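Local coordinates for protein soluble epoxide hydrolase (Bacillus megaterium, PDB 4INZ) that is a soluble epoxide hydrolase, an enzyme of the alpha/beta hydrolase fold in which a helical insertion sits over a mixed central beta-sheet, at residues N138-Y143 with K234-L239; P142-R147 with P261-G266; H113-G118 with S218-L223; V91-I96 with W121-R126. The protein carries 1 engineered substitution. All coordinates share one frame; numbering follows the deposited sequence.

Contact 1: N138-Y143 with K234-L239; sequences NGPHPY and KSLFPL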
loop_
_atom_site.group_PDB
_atom_site.type_symbol
_atom_site.label_atom_id
_atom_site.label_comp_id
_atom_site.label_asym_id
_atom_site.label_seq_id
_atom_site.Cartn_x
_atom_site.Cartn_y
_atom_site.Cartn_z
ATOM N N ASN A 138 -3.128 -6.088 -3.956
ATOM C CA ASN A 138 -1.802 -6.607 -4.300
ATOM C C ASN A 138 -0.698 -6.021 -3.428
ATOM O O ASN A 138 -0.569 -4.807 -3.329
ATOM C CB ASN A 138 -1.484 -6.333 -5.771
ATOM C CG ASN A 138 -2.358 -7.124 -6.699
ATOM O OD1 ASN A 138 -1.872 -7.939 -7.491
ATOM N ND2 ASN A 138 -3.662 -6.918 -6.589
ATOM N N GLY A 139 0.101 -6.888 -2.817
ATOM C CA GLY A 139 1.169 -6.466 -1.923
ATOM C C GLY A 139 1.549 -7.639 -1.042
ATOM O O GLY A 139 0.905 -8.680 -1.093
ATOM N N PRO A 140 2.591 -7.477 -0.221
ATOM C CA PRO A 140 3.120 -8.642 0.496
ATOM C C PRO A 140 2.432 -8.939 1.834
ATOM O O PRO A 140 2.358 -8.069 2.705
ATOM C CB PRO A 140 4.581 -8.260 0.729
ATOM C CG PRO A 140 4.528 -6.749 0.895
ATOM C CD PRO A 140 3.434 -6.280 -0.053
ATOM N N HIS A 141 1.937 -10.166 1.988
ATOM C CA HIS A 141 1.579 -10.666 3.309
ATOM C C HIS A 141 2.888 -10.972 4.029
ATOM O O HIS A 141 3.797 -11.539 3.434
ATOM C CB HIS A 141 0.727 -11.938 3.208
ATOM C CG HIS A 141 0.403 -12.548 4.536
ATOM N ND1 HIS A 141 1.152 -13.562 5.096
ATOM C CD2 HIS A 141 -0.582 -12.275 5.425
ATOM C CE1 HIS A 141 0.639 -13.890 6.269
ATOM N NE2 HIS A 141 -0.412 -13.121 6.494
ATOM N N PRO A 142 3.003 -10.579 5.306
ATOM C CA PRO A 142 4.290 -10.704 6.004
ATOM C C PRO A 142 4.939 -12.084 5.898
ATOM O O PRO A 142 6.162 -12.172 5.778
ATOM C CB PRO A 142 3.923 -10.391 7.453
ATOM C CG PRO A 142 2.793 -9.417 7.322
ATOM C CD PRO A 142 1.990 -9.911 6.138
ATOM N N TYR A 143 4.143 -13.145 5.936
ATOM C CA TYR A 143 4.716 -14.490 5.990
ATOM C C TYR A 143 4.810 -15.164 4.627
ATOM O O TYR A 143 5.858 -15.712 4.278
ATOM C CB TYR A 143 3.959 -15.377 6.985
ATOM C CG TYR A 143 4.180 -14.983 8.429
ATOM C CD1 TYR A 143 3.346 -14.063 9.053
ATOM C CD2 TYR A 143 5.238 -15.517 9.163
ATOM C CE1 TYR A 143 3.548 -13.691 10.368
ATOM C CE2 TYR A 143 5.447 -15.155 10.480
ATOM C CZ TYR A 143 4.601 -14.242 11.079
ATOM O OH TYR A 143 4.804 -13.880 12.391
ATOM N N LYS A 234 11.044 -15.438 9.061
ATOM C CA LYS A 234 9.682 -15.914 8.831
ATOM C C LYS A 234 8.754 -14.824 8.296
ATOM O O LYS A 234 7.817 -15.109 7.547
ATOM C CB LYS A 234 9.089 -16.512 10.111
ATOM C CG LYS A 234 9.699 -17.849 10.531
ATOM C CD LYS A 234 10.506 -17.705 11.816
ATOM C CE LYS A 234 11.005 -19.059 12.331
ATOM N NZ LYS A 234 9.890 -19.957 12.770
ATOM N N SER A 235 9.001 -13.576 8.681
ATOM C CA SER A 235 8.142 -12.485 8.230
ATOM C C SER A 235 8.937 -11.314 7.654
ATOM O O SER A 235 10.074 -11.067 8.054
ATOM C CB SER A 235 7.209 -12.023 9.354
ATOM O OG SER A 235 7.933 -11.674 10.518
ATOM N N LEU A 236 8.332 -10.607 6.706
ATOM C CA LEU A 236 8.996 -9.496 6.026
ATOM C C LEU A 236 9.502 -8.445 7.017
ATOM O O LEU A 236 10.613 -7.924 6.881
ATOM C CB LEU A 236 8.043 -8.867 5.009
ATOM C CG LEU A 236 8.539 -7.649 4.229
ATOM C CD1 LEU A 236 9.807 -7.979 3.452
ATOM C CD2 LEU A 236 7.445 -7.146 3.292
ATOM N N PHE A 237 8.669 -8.147 8.010
ATOM C CA PHE A 237 9.037 -7.298 9.136
ATOM C C PHE A 237 8.782 -8.083 10.424
ATOM O O PHE A 237 7.905 -8.946 10.458
ATOM C CB PHE A 237 8.218 -6.006 9.113
ATOM C CG PHE A 237 8.312 -5.257 7.811
ATOM C CD1 PHE A 237 9.496 -4.647 7.434
ATOM C CD2 PHE A 237 7.216 -5.166 6.962
ATOM C CE1 PHE A 237 9.590 -3.961 6.230
ATOM C CE2 PHE A 237 7.300 -4.474 5.757
ATOM C CZ PHE A 237 8.485 -3.873 5.392
ATOM N N PRO A 238 9.558 -7.805 11.483
ATOM C CA PRO A 238 9.471 -8.618 12.703
ATOM C C PRO A 238 8.067 -8.674 13.296
ATOM O O PRO A 238 7.423 -7.639 13.468
ATOM C CB PRO A 238 10.429 -7.905 13.665
ATOM C CG PRO A 238 11.426 -7.261 12.772
ATOM C CD PRO A 238 10.622 -6.793 11.574
ATOM N N LEU A 239 7.610 -9.885 13.603
ATOM C CA LEU A 239 6.304 -10.089 14.210
ATOM C C LEU A 239 6.367 -11.147 15.304
ATOM O O LEU A 239 7.084 -12.139 15.189
ATOM C CB LEU A 239 5.274 -10.509 13.159
ATOM C CG LEU A 239 4.832 -9.419 12.182
ATOM C CD1 LEU A 239 3.842 -9.960 11.156
ATOM C CD2 LEU A 239 4.220 -8.253 12.941
HETATM O O HOH W 1 7.563 -17.296 5.977
#
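Tyr-143 and Ser-235 mark the closest backbone approach, their CA atoms 4.6 Å apart, where the N-terminal end of helix 142-151 meets an irregular loop. The cross-link is direct: Leu-236 N donates to Pro-142 O over 2.8 Å with an N-H...O angle of 148°. Ser-235 CA also approaches that oxygen, as a C-H...O contact. A water then spans the next pair of carbonyls, donating to Tyr-143 O at 2.9 Å and Lys-234 O at 2.7 Å.

Among the side chains, Tyr-143 dominates. Its chi1 of -70° swings the ring beside its own backbone N and over the loop, where Ser-235 CB sits above one face, 3.8 Å from the centroid. Ser-235 OG is tied within its own segment, donating to Phe-237 O from above the carbonyl plane. Leu-239 CD1 reaches both Pro-142 CB, at 3.7 Å, and Tyr-143 CE1, at 3.8 Å. The phenol OH is held by Glu-241 O. On the N-terminal side of the helix start, Pro-140 CG touches Leu-236 CD2 at 3.8 Å. Trp-121 of helix 115-126 packs on Pro-142.

The intervening 90 residues include 69 in helix and none in strand, which is characteristic of an alpha/beta hydrolase with a helical cap inserted between two sheet strands, here 131-137 and 248-253; the contact joins the chain's exit and return.

Contact 2: P142-R147 with P261-G266; sequences PYTFMR and PENLDG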
loop_
_atom_site.group_PDB
_atom_site.type_symbol
_atom_site.label_atom_id
_atom_site.label_comp_id
_atom_site.label_asym_id
_atom_site.label_seq_id
_atom_site.Cartn_x
_atom_site.Cartn_y
_atom_site.Cartn_z
ATOM N N PRO A 142 3.003 -10.579 5.306
ATOM C CA PRO A 142 4.290 -10.704 6.004
ATOM C C PRO A 142 4.939 -12.084 5.898
ATOM O O PRO A 142 6.162 -12.172 5.778
ATOM C CB PRO A 142 3.923 -10.391 7.453
ATOM C CG PRO A 142 2.793 -9.417 7.322
ATOM C CD PRO A 142 1.990 -9.911 6.138
ATOM N N TYR A 143 4.143 -13.145 5.936
ATOM C CA TYR A 143 4.716 -14.490 5.990
ATOM C C TYR A 143 4.810 -15.164 4.627
ATOM O O TYR A 143 5.858 -15.712 4.278
ATOM C CB TYR A 143 3.959 -15.377 6.985
ATOM C CG TYR A 143 4.180 -14.983 8.429
ATOM C CD1 TYR A 143 3.346 -14.063 9.053
ATOM C CD2 TYR A 143 5.238 -15.517 9.163
ATOM C CE1 TYR A 143 3.548 -13.691 10.368
ATOM C CE2 TYR A 143 5.447 -15.155 10.480
ATOM C CZ TYR A 143 4.601 -14.242 11.079
ATOM O OH TYR A 143 4.804 -13.880 12.391
ATOM N N THR A 144 3.729 -15.135 3.853
ATOM C CA THR A 144 3.765 -15.788 2.554
ATOM C C THR A 144 4.764 -15.125 1.611
ATOM O O THR A 144 5.343 -15.791 0.756
ATOM C CB THR A 144 2.369 -15.892 1.883
ATOM O OG1 THR A 144 1.871 -14.583 1.570
ATOM C CG2 THR A 144 1.383 -16.630 2.793
ATOM N N PHE A 145 4.978 -13.818 1.764
ATOM C CA PHE A 145 5.913 -13.136 0.874
ATOM C C PHE A 145 7.338 -13.645 1.042
ATOM O O PHE A 145 8.054 -13.852 0.060
ATOM C CB PHE A 145 5.890 -11.619 1.061
ATOM C CG PHE A 145 6.776 -10.892 0.095
ATOM C CD1 PHE A 145 6.531 -10.959 -1.271
ATOM C CD2 PHE A 145 7.855 -10.144 0.540
ATOM C CE1 PHE A 145 7.339 -10.291 -2.170
ATOM C CE2 PHE A 145 8.667 -9.474 -0.358
ATOM C CZ PHE A 145 8.411 -9.553 -1.713
ATOM N N MET A 146 7.761 -13.833 2.287
ATOM C CA MET A 146 9.088 -14.384 2.542
ATOM C C MET A 146 9.186 -15.809 1.997
ATOM O O MET A 146 10.206 -16.202 1.437
ATOM C CB MET A 146 9.410 -14.353 4.034
ATOM C CG MET A 146 9.469 -12.948 4.601
ATOM S SD MET A 146 10.738 -11.905 3.836
ATOM C CE MET A 146 12.240 -12.648 4.502
ATOM N N ARG A 147 8.112 -16.576 2.151
ATOM C CA ARG A 147 8.076 -17.925 1.602
ATOM C C ARG A 147 8.332 -17.914 0.090
ATOM O O ARG A 147 9.097 -18.723 -0.430
ATOM C CB ARG A 147 6.732 -18.581 1.905
ATOM C CG ARG A 147 6.627 -20.044 1.497
ATOM C CD ARG A 147 5.184 -20.503 1.571
ATOM N NE ARG A 147 4.337 -19.722 0.675
ATOM C CZ ARG A 147 3.016 -19.622 0.780
ATOM N NH1 ARG A 147 2.375 -20.251 1.758
ATOM N NH2 ARG A 147 2.334 -18.883 -0.090
ATOM N N PRO A 261 0.898 -14.884 -8.105
ATOM C CA PRO A 261 -0.327 -15.414 -7.501
ATOM C C PRO A 261 -0.064 -16.307 -6.291
ATOM O O PRO A 261 -0.922 -16.386 -5.410
ATOM C CB PRO A 261 -0.946 -16.243 -8.638
ATOM C CG PRO A 261 -0.403 -15.645 -9.880
ATOM C CD PRO A 261 0.988 -15.196 -9.542
ATOM N N GLU A 262 1.092 -16.972 -6.246
ATOM C CA GLU A 262 1.384 -17.916 -5.162
ATOM C C GLU A 262 1.483 -17.252 -3.786
ATOM O O GLU A 262 1.490 -17.936 -2.763
ATOM C CB GLU A 262 2.653 -18.723 -5.453
ATOM C CG GLU A 262 2.513 -19.726 -6.591
ATOM C CD GLU A 262 2.619 -19.080 -7.959
ATOM O OE1 GLU A 262 3.072 -17.918 -8.040
ATOM O OE2 GLU A 262 2.243 -19.732 -8.956
ATOM N N ASN A 263 1.560 -15.923 -3.760
ATOM C CA ASN A 263 1.548 -15.203 -2.492
ATOM C C ASN A 263 0.287 -15.517 -1.702
ATOM O O ASN A 263 0.253 -15.361 -0.484
ATOM C CB ASN A 263 1.669 -13.693 -2.726
ATOM C CG ASN A 263 3.085 -13.273 -3.025
ATOM O OD1 ASN A 263 3.888 -13.099 -2.114
ATOM N ND2 ASN A 263 3.408 -13.122 -4.305
ATOM N N LEU A 264 -0.747 -15.976 -2.403
ATOM C CA LEU A 264 -2.033 -16.238 -1.772
ATOM C C LEU A 264 -2.194 -17.686 -1.329
ATOM O O LEU A 264 -3.123 -18.008 -0.587
ATOM C CB LEU A 264 -3.168 -15.872 -2.723
ATOM C CG LEU A 264 -3.150 -14.392 -3.106
ATOM C CD1 LEU A 264 -4.377 -14.067 -3.926
ATOM C CD2 LEU A 264 -3.101 -13.548 -1.846
ATOM N N ASP A 265 -1.296 -18.552 -1.788
ATOM C CA ASP A 265 -1.346 -19.964 -1.419
ATOM C C ASP A 265 -1.239 -20.147 0.094
ATOM O O ASP A 265 -0.284 -19.677 0.722
ATOM C CB ASP A 265 -0.225 -20.751 -2.105
ATOM C CG ASP A 265 -0.379 -20.808 -3.617
ATOM O OD1 ASP A 265 -1.470 -20.480 -4.126
ATOM O OD2 ASP A 265 0.598 -21.196 -4.295
ATOM N N GLY A 266 -2.220 -20.831 0.674
ATOM C CA GLY A 266 -2.191 -21.175 2.083
ATOM C C GLY A 266 -2.218 -19.981 3.020
ATOM O O GLY A 266 -1.847 -20.090 4.189
HETATM O O HOH W 2 2.547 -12.315 0.185
#
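Thr-144 OG1 donates to Asn-263 O at 2.7 Å, lying in the carbonyl plane on a lone pair. One helical turn on, Arg-147 grips Asp-265 O end-on: NH1 and NH2 each donate to that single oxygen at 2.9 Å, and it lies only 9° out of the guanidinium plane. A bend at chi3 (60°) in an otherwise extended chain turns the guanidinium to the loop, with Thr-144 CB over one of its faces.

A water adds a second link between Thr-144 and Asn-263, donating to OG1 at 2.7 Å and OD1 at 2.8 Å. The same OD1 stands at the edge of the Phe-145 ring, in its plane, 3.5 Å from CD1. Behind this shell, Asn-263 ND2 is bonded to Met-260 O, which, with the water on OD1, is consistent with a fixed amide rotation.

Helix 142-151 thus rests on the 3-10 turn that follows strand 248-253; on the turn's other flank, Leu-264 packs against that strand through Ile-250 and Trp-252, and against strand 274-279 through Val-276 and Arg-278.

Contact 3: H113-G118 with S218-L223; sequences HDWGAG and SYYRNL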
loop_
_atom_site.group_PDB
_atom_site.type_symbol
_atom_site.label_atom_id
_atom_site.label_comp_id
_atom_site.label_asym_id
_atom_site.label_seq_id
_atom_site.Cartn_x
_atom_site.Cartn_y
_atom_site.Cartn_z
ATOM N N HIS A 113 -2.562 -1.332 0.028
ATOM C CA HIS A 113 -2.039 -1.711 -1.286
ATOM C C HIS A 113 -0.518 -1.512 -1.312
ATOM O O HIS A 113 -0.019 -0.499 -0.822
ATOM C CB HIS A 113 -2.711 -0.831 -2.353
ATOM C CG HIS A 113 -2.178 -1.001 -3.740
ATOM N ND1 HIS A 113 -2.175 -2.213 -4.407
ATOM C CD2 HIS A 113 -1.687 -0.090 -4.614
ATOM C CE1 HIS A 113 -1.680 -2.042 -5.620
ATOM N NE2 HIS A 113 -1.372 -0.764 -5.769
ATOM N N ASP A 114 0.207 -2.491 -1.849
ATOM C CA ASP A 114 1.642 -2.355 -2.139
ATOM C C ASP A 114 2.426 -2.035 -0.851
ATOM O O ASP A 114 2.292 -2.766 0.133
ATOM C CB ASP A 114 1.855 -1.314 -3.256
ATOM C CG ASP A 114 3.273 -1.310 -3.812
ATOM O OD1 ASP A 114 3.575 -2.136 -4.710
ATOM O OD2 ASP A 114 4.080 -0.470 -3.367
ATOM N N TRP A 115 3.220 -0.961 -0.828
ATOM C CA TRP A 115 3.907 -0.591 0.416
ATOM C C TRP A 115 2.902 -0.373 1.546
ATOM O O TRP A 115 3.177 -0.689 2.704
ATOM C CB TRP A 115 4.799 0.658 0.247
ATOM C CG TRP A 115 6.266 0.329 0.254
ATOM C CD1 TRP A 115 7.116 0.332 -0.816
ATOM C CD2 TRP A 115 7.046 -0.085 1.382
ATOM N NE1 TRP A 115 8.379 -0.045 -0.422
ATOM C CE2 TRP A 115 8.362 -0.310 0.922
ATOM C CE3 TRP A 115 6.761 -0.283 2.738
ATOM C CZ2 TRP A 115 9.389 -0.729 1.770
ATOM C CZ3 TRP A 115 7.787 -0.694 3.581
ATOM C CH2 TRP A 115 9.081 -0.914 3.092
ATOM N N GLY A 116 1.740 0.174 1.205
ATOM C CA GLY A 116 0.678 0.363 2.178
ATOM C C GLY A 116 0.232 -0.950 2.797
ATOM O O GLY A 116 -0.166 -0.991 3.960
ATOM N N ALA A 117 0.294 -2.021 2.009
ATOM C CA ALA A 117 -0.035 -3.362 2.491
ATOM C C ALA A 117 1.082 -3.945 3.363
ATOM O O ALA A 117 0.813 -4.558 4.391
ATOM C CB ALA A 117 -0.366 -4.293 1.321
ATOM N N GLY A 118 2.333 -3.757 2.958
ATOM C CA GLY A 118 3.450 -4.141 3.805
ATOM C C GLY A 118 3.302 -3.519 5.189
ATOM O O GLY A 118 3.439 -4.193 6.216
ATOM N N SER A 218 13.689 5.435 -0.203
ATOM C CA SER A 218 14.222 5.169 1.134
ATOM C C SER A 218 13.501 4.014 1.833
ATOM O O SER A 218 14.121 3.250 2.575
ATOM C CB SER A 218 14.193 6.433 2.002
ATOM O OG SER A 218 15.111 7.398 1.524
ATOM N N TYR A 219 12.200 3.890 1.597
ATOM C CA TYR A 219 11.440 2.753 2.106
ATOM C C TYR A 219 12.130 1.447 1.737
ATOM O O TYR A 219 12.314 0.567 2.584
ATOM C CB TYR A 219 10.046 2.730 1.488
ATOM C CG TYR A 219 9.047 3.718 2.035
ATOM C CD1 TYR A 219 9.170 5.079 1.788
ATOM C CD2 TYR A 219 7.947 3.278 2.761
ATOM C CE1 TYR A 219 8.235 5.970 2.266
ATOM C CE2 TYR A 219 7.008 4.161 3.246
ATOM C CZ TYR A 219 7.155 5.503 2.999
ATOM O OH TYR A 219 6.215 6.375 3.484
ATOM N N TYR A 220 12.484 1.317 0.461
ATOM C CA TYR A 220 13.070 0.082 -0.061
ATOM C C TYR A 220 14.463 -0.176 0.498
ATOM O O TYR A 220 14.905 -1.327 0.611
ATOM C CB TYR A 220 13.149 0.119 -1.593
ATOM C CG TYR A 220 11.811 0.059 -2.294
ATOM C CD1 TYR A 220 11.286 -1.152 -2.723
ATOM C CD2 TYR A 220 11.076 1.216 -2.534
ATOM C CE1 TYR A 220 10.060 -1.214 -3.365
ATOM C CE2 TYR A 220 9.853 1.167 -3.176
ATOM C CZ TYR A 220 9.346 -0.052 -3.590
ATOM O OH TYR A 220 8.124 -0.109 -4.226
ATOM N N ARG A 221 15.157 0.899 0.842
ATOM C CA ARG A 221 16.554 0.792 1.252
ATOM C C ARG A 221 16.717 0.333 2.696
ATOM O O ARG A 221 17.838 0.194 3.188
ATOM C CB ARG A 221 17.285 2.111 0.976
ATOM C CG ARG A 221 17.430 2.337 -0.516
ATOM C CD ARG A 221 17.801 3.755 -0.908
ATOM N NE ARG A 221 17.982 3.819 -2.354
ATOM C CZ ARG A 221 18.328 4.909 -3.029
ATOM N NH1 ARG A 221 18.527 6.057 -2.393
ATOM N NH2 ARG A 221 18.468 4.847 -4.347
ATOM N N ASN A 222 15.591 0.093 3.361
ATOM C CA ASN A 222 15.581 -0.500 4.693
ATOM C C ASN A 222 15.152 -1.960 4.677
ATOM O O ASN A 222 15.201 -2.632 5.705
ATOM C CB ASN A 222 14.661 0.284 5.630
ATOM C CG ASN A 222 15.220 1.644 5.985
ATOM O OD1 ASN A 222 16.427 1.800 6.161
ATOM N ND2 ASN A 222 14.347 2.635 6.096
ATOM N N LEU A 223 14.724 -2.448 3.515
ATOM C CA LEU A 223 14.258 -3.831 3.410
ATOM C C LEU A 223 15.361 -4.831 3.746
ATOM O O LEU A 223 16.511 -4.670 3.338
ATOM C CB LEU A 223 13.697 -4.114 2.017
ATOM C CG LEU A 223 12.403 -3.378 1.666
ATOM C CD1 LEU A 223 12.056 -3.571 0.197
ATOM C CD2 LEU A 223 11.269 -3.869 2.557
HETATM O O HOH W 3 6.679 -2.150 -4.555
#
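Trp-115 meets Tyr-219 and Tyr-220 in two T-shaped aromatic pairs, with the indole playing a different role in each. Toward Tyr-219 it offers a face: the tyrosine edge approaches the six-membered ring, centroids 5.1 Å apart and planes at 68°. Toward Tyr-220 it offers its pyrrole edge, with planes at 87°, and sets NE1 over the centre of the phenol face, 3.3 Å from Tyr-220 CZ.

Aliphatic carbon fills in around the indole. Tyr-219 CB makes a CH-pi contact over the face, 3.9 Å from the centroid of the six-membered ring, while Leu-223 CD2 touches Trp-115 CH2 at 3.7 Å.

Asp-114 has phi +59° in the tight turn between strand 108-112 and helix 115-126, a position consistent with the nucleophile elbow of alpha/beta hydrolases; helix 213-220 comes from the helical region inserted after strand 131-137.

Polar contacts centre on Asp-114. Its OD2 accepts from Phe-47 N and, by a weak bond of 2.7 Å, from Trp-115 N. A water lies 3.1 Å from the other oxygen, Asp-114 OD1, and also bonds to Tyr-220 OH. At its own hydroxyl, Tyr-219 is bonded to Arg-73 O. A bound di(hydroxyethyl)ether lies about 3 Å from the Tyr-220 side chain.

Contact 4: V91-I96 with W121-R126; sequences VLVEDI and WTFAYR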
loop_
_atom_site.group_PDB
_atom_site.type_symbol
_atom_site.label_atom_id
_atom_site.label_comp_id
_atom_site.label_asym_id
_atom_site.label_seq_id
_atom_site.Cartn_x
_atom_site.Cartn_y
_atom_site.Cartn_z
ATOM N N VAL A 91 8.649 3.128 12.392
ATOM C CA VAL A 91 8.234 4.519 12.253
ATOM C C VAL A 91 6.929 4.600 11.474
ATOM O O VAL A 91 5.988 5.281 11.884
ATOM C CB VAL A 91 9.305 5.363 11.542
ATOM C CG1 VAL A 91 8.829 6.806 11.403
ATOM C CG2 VAL A 91 10.614 5.301 12.319
ATOM N N LEU A 92 6.880 3.886 10.354
ATOM C CA LEU A 92 5.698 3.864 9.502
ATOM C C LEU A 92 4.480 3.311 10.238
ATOM O O LEU A 92 3.371 3.815 10.083
ATOM C CB LEU A 92 5.980 3.024 8.254
ATOM C CG LEU A 92 7.140 3.547 7.400
ATOM C CD1 LEU A 92 7.603 2.499 6.408
ATOM C CD2 LEU A 92 6.752 4.838 6.684
ATOM N N VAL A 93 4.694 2.268 11.036
ATOM C CA VAL A 93 3.615 1.669 11.814
ATOM C C VAL A 93 3.074 2.643 12.860
ATOM O O VAL A 93 1.866 2.711 13.091
ATOM C CB VAL A 93 4.062 0.342 12.489
ATOM C CG1 VAL A 93 3.076 -0.079 13.582
ATOM C CG2 VAL A 93 4.217 -0.765 11.451
ATOM N N GLU A 94 3.969 3.405 13.485
ATOM C CA GLU A 94 3.553 4.402 14.469
ATOM C C GLU A 94 2.785 5.545 13.804
ATOM O O GLU A 94 1.848 6.094 14.389
ATOM C CB GLU A 94 4.753 4.934 15.260
ATOM C CG GLU A 94 4.407 6.060 16.229
ATOM C CD GLU A 94 3.660 5.588 17.477
ATOM O OE1 GLU A 94 3.368 4.380 17.598
ATOM O OE2 GLU A 94 3.369 6.440 18.345
ATOM N N ASP A 95 3.173 5.902 12.581
ATOM C CA ASP A 95 2.412 6.889 11.824
ATOM C C ASP A 95 0.955 6.466 11.793
ATOM O O ASP A 95 0.060 7.260 12.078
ATOM C CB ASP A 95 2.913 7.011 10.378
ATOM C CG ASP A 95 4.165 7.857 10.254
ATOM O OD1 ASP A 95 4.601 8.446 11.267
ATOM O OD2 ASP A 95 4.705 7.937 9.128
ATOM N N ILE A 96 0.724 5.204 11.436
ATOM C CA ILE A 96 -0.631 4.716 11.247
ATOM C C ILE A 96 -1.388 4.714 12.565
ATOM O O ILE A 96 -2.554 5.095 12.618
ATOM C CB ILE A 96 -0.653 3.310 10.610
ATOM C CG1 ILE A 96 0.125 3.318 9.288
ATOM C CG2 ILE A 96 -2.091 2.846 10.383
ATOM C CD1 ILE A 96 -0.323 4.395 8.298
ATOM N N TRP A 121 -0.450 -4.723 6.895
ATOM C CA TRP A 121 -0.450 -6.077 7.444
ATOM C C TRP A 121 0.304 -6.061 8.765
ATOM O O TRP A 121 -0.165 -6.597 9.776
ATOM C CB TRP A 121 0.242 -7.067 6.497
ATOM C CG TRP A 121 -0.605 -7.632 5.354
ATOM C CD1 TRP A 121 -0.455 -7.370 4.021
ATOM C CD2 TRP A 121 -1.675 -8.588 5.454
ATOM N NE1 TRP A 121 -1.381 -8.079 3.287
ATOM C CE2 TRP A 121 -2.141 -8.836 4.144
ATOM C CE3 TRP A 121 -2.294 -9.245 6.523
ATOM C CZ2 TRP A 121 -3.188 -9.717 3.875
ATOM C CZ3 TRP A 121 -3.337 -10.120 6.256
ATOM C CH2 TRP A 121 -3.770 -10.352 4.942
ATOM N N THR A 122 1.480 -5.441 8.751
ATOM C CA THR A 122 2.314 -5.368 9.946
ATOM C C THR A 122 1.570 -4.664 11.084
ATOM O O THR A 122 1.585 -5.122 12.230
ATOM C CB THR A 122 3.650 -4.661 9.652
ATOM O OG1 THR A 122 4.341 -5.367 8.613
ATOM C CG2 THR A 122 4.526 -4.616 10.896
ATOM N N PHE A 123 0.903 -3.563 10.757
ATOM C CA PHE A 123 0.124 -2.825 11.742
ATOM C C PHE A 123 -1.017 -3.670 12.312
ATOM O O PHE A 123 -1.265 -3.655 13.519
ATOM C CB PHE A 123 -0.440 -1.535 11.137
ATOM C CG PHE A 123 -1.297 -0.757 12.089
ATOM C CD1 PHE A 123 -0.716 0.073 13.042
ATOM C CD2 PHE A 123 -2.677 -0.884 12.065
ATOM C CE1 PHE A 123 -1.502 0.781 13.937
ATOM C CE2 PHE A 123 -3.468 -0.176 12.951
ATOM C CZ PHE A 123 -2.879 0.656 13.894
ATOM N N ALA A 124 -1.724 -4.391 11.443
ATOM C CA ALA A 124 -2.838 -5.230 11.885
ATOM C C ALA A 124 -2.363 -6.343 12.817
ATOM O O ALA A 124 -3.038 -6.682 13.791
ATOM C CB ALA A 124 -3.584 -5.820 10.683
ATOM N N TYR A 125 -1.201 -6.914 12.515
ATOM C CA TYR A 125 -0.640 -7.970 13.350
ATOM C C TYR A 125 -0.235 -7.441 14.726
ATOM O O TYR A 125 -0.448 -8.100 15.744
ATOM C CB TYR A 125 0.567 -8.620 12.663
ATOM C CG TYR A 125 0.238 -9.844 11.834
ATOM C CD1 TYR A 125 0.271 -11.121 12.396
ATOM C CD2 TYR A 125 -0.096 -9.729 10.488
ATOM C CE1 TYR A 125 -0.024 -12.246 11.640
ATOM C CE2 TYR A 125 -0.394 -10.846 9.726
ATOM C CZ TYR A 125 -0.356 -12.103 10.307
ATOM O OH TYR A 125 -0.651 -13.216 9.549
ATOM N N ARG A 126 0.353 -6.250 14.752
ATOM C CA ARG A 126 0.857 -5.686 15.999
ATOM C C ARG A 126 -0.241 -4.993 16.801
ATOM O O ARG A 126 -0.221 -5.005 18.032
ATOM C CB ARG A 126 2.004 -4.713 15.727
ATOM C CG ARG A 126 3.223 -5.344 15.079
ATOM C CD ARG A 126 4.356 -4.337 14.935
ATOM N NE ARG A 126 5.547 -4.932 14.332
ATOM C CZ ARG A 126 6.625 -4.243 13.964
ATOM N NH1 ARG A 126 6.666 -2.924 14.135
ATOM N NH2 ARG A 126 7.662 -4.871 13.420
#
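Phe-123 and Val-93 face each other where helices 91-96 and 121-126 cross, their CA atoms 5.7 Å apart. The local axes approach to 9.7 Å and cross at -71°.

With chi1 at 178°, CG of Phe-123 points opposite the backbone N and the ring is carried from CB toward helix 91-96. CG lies 4.1 Å from Ile-96 CG2, which stands over the centre of one ring face just 3° off the normal, a CH-pi contact. CD1 is the most heavily engaged atom: it meets Val-93 O at 3.7 Å, Val-93 CG1 at 3.8 Å and Ile-96 CB at 4.0 Å. CD2 and CE2 lie beneath the same Ile-96 methyl, while CE1 lies near Val-93 O. At the tip, Phe-123 CZ is also under Ile-96 CG2, at 4.2 Å. Val-93 CG1 comes in at the ring's edge, in its plane. The valine's other branch, CG2, crosses to Thr-122 CG2 at 3.9 Å; that threonine methyl in turn lies over one face of the Arg-126 guanidinium.

Arg-126 is anchored by a salt bridge to Asp-90 and a hydrogen bond to Pro-238 O. Strand 108-112 connects the two helices in the chain; Phe-123 extends the interface to Arg-97 and Ile-100 of helix 89-102 and also touches Val-131 of strand 131-137.

Overall arrangement
Helix 115-126 and helix 142-151 tie the four contacts together. Contacts 1 and 2 share Pro-142 and Tyr-143, their centres 8 Å apart, with Met-146 packing against the 234-239 loop. Contacts 3 and 4 use opposite ends of helix 115-126, centres 12 Å apart, and touch where Tyr-219 meets Leu-92. Contact 1 reaches both: Asn-138 O lies 2.9 Å from Asp-114 N, a probable hydrogen bond, and Pro-238 O lies 2.8 Å from Arg-126 NH2. The centre of contact 3 lies about 8 Å from the chain's centre, nearer than the others. Bound di(hydroxyethyl)ether, probably from the crystallisation liquor, lies near Tyr-220, Pro-140 and Phe-145 and may mark a pocket beside the probable nucleophile elbow at Asp-114.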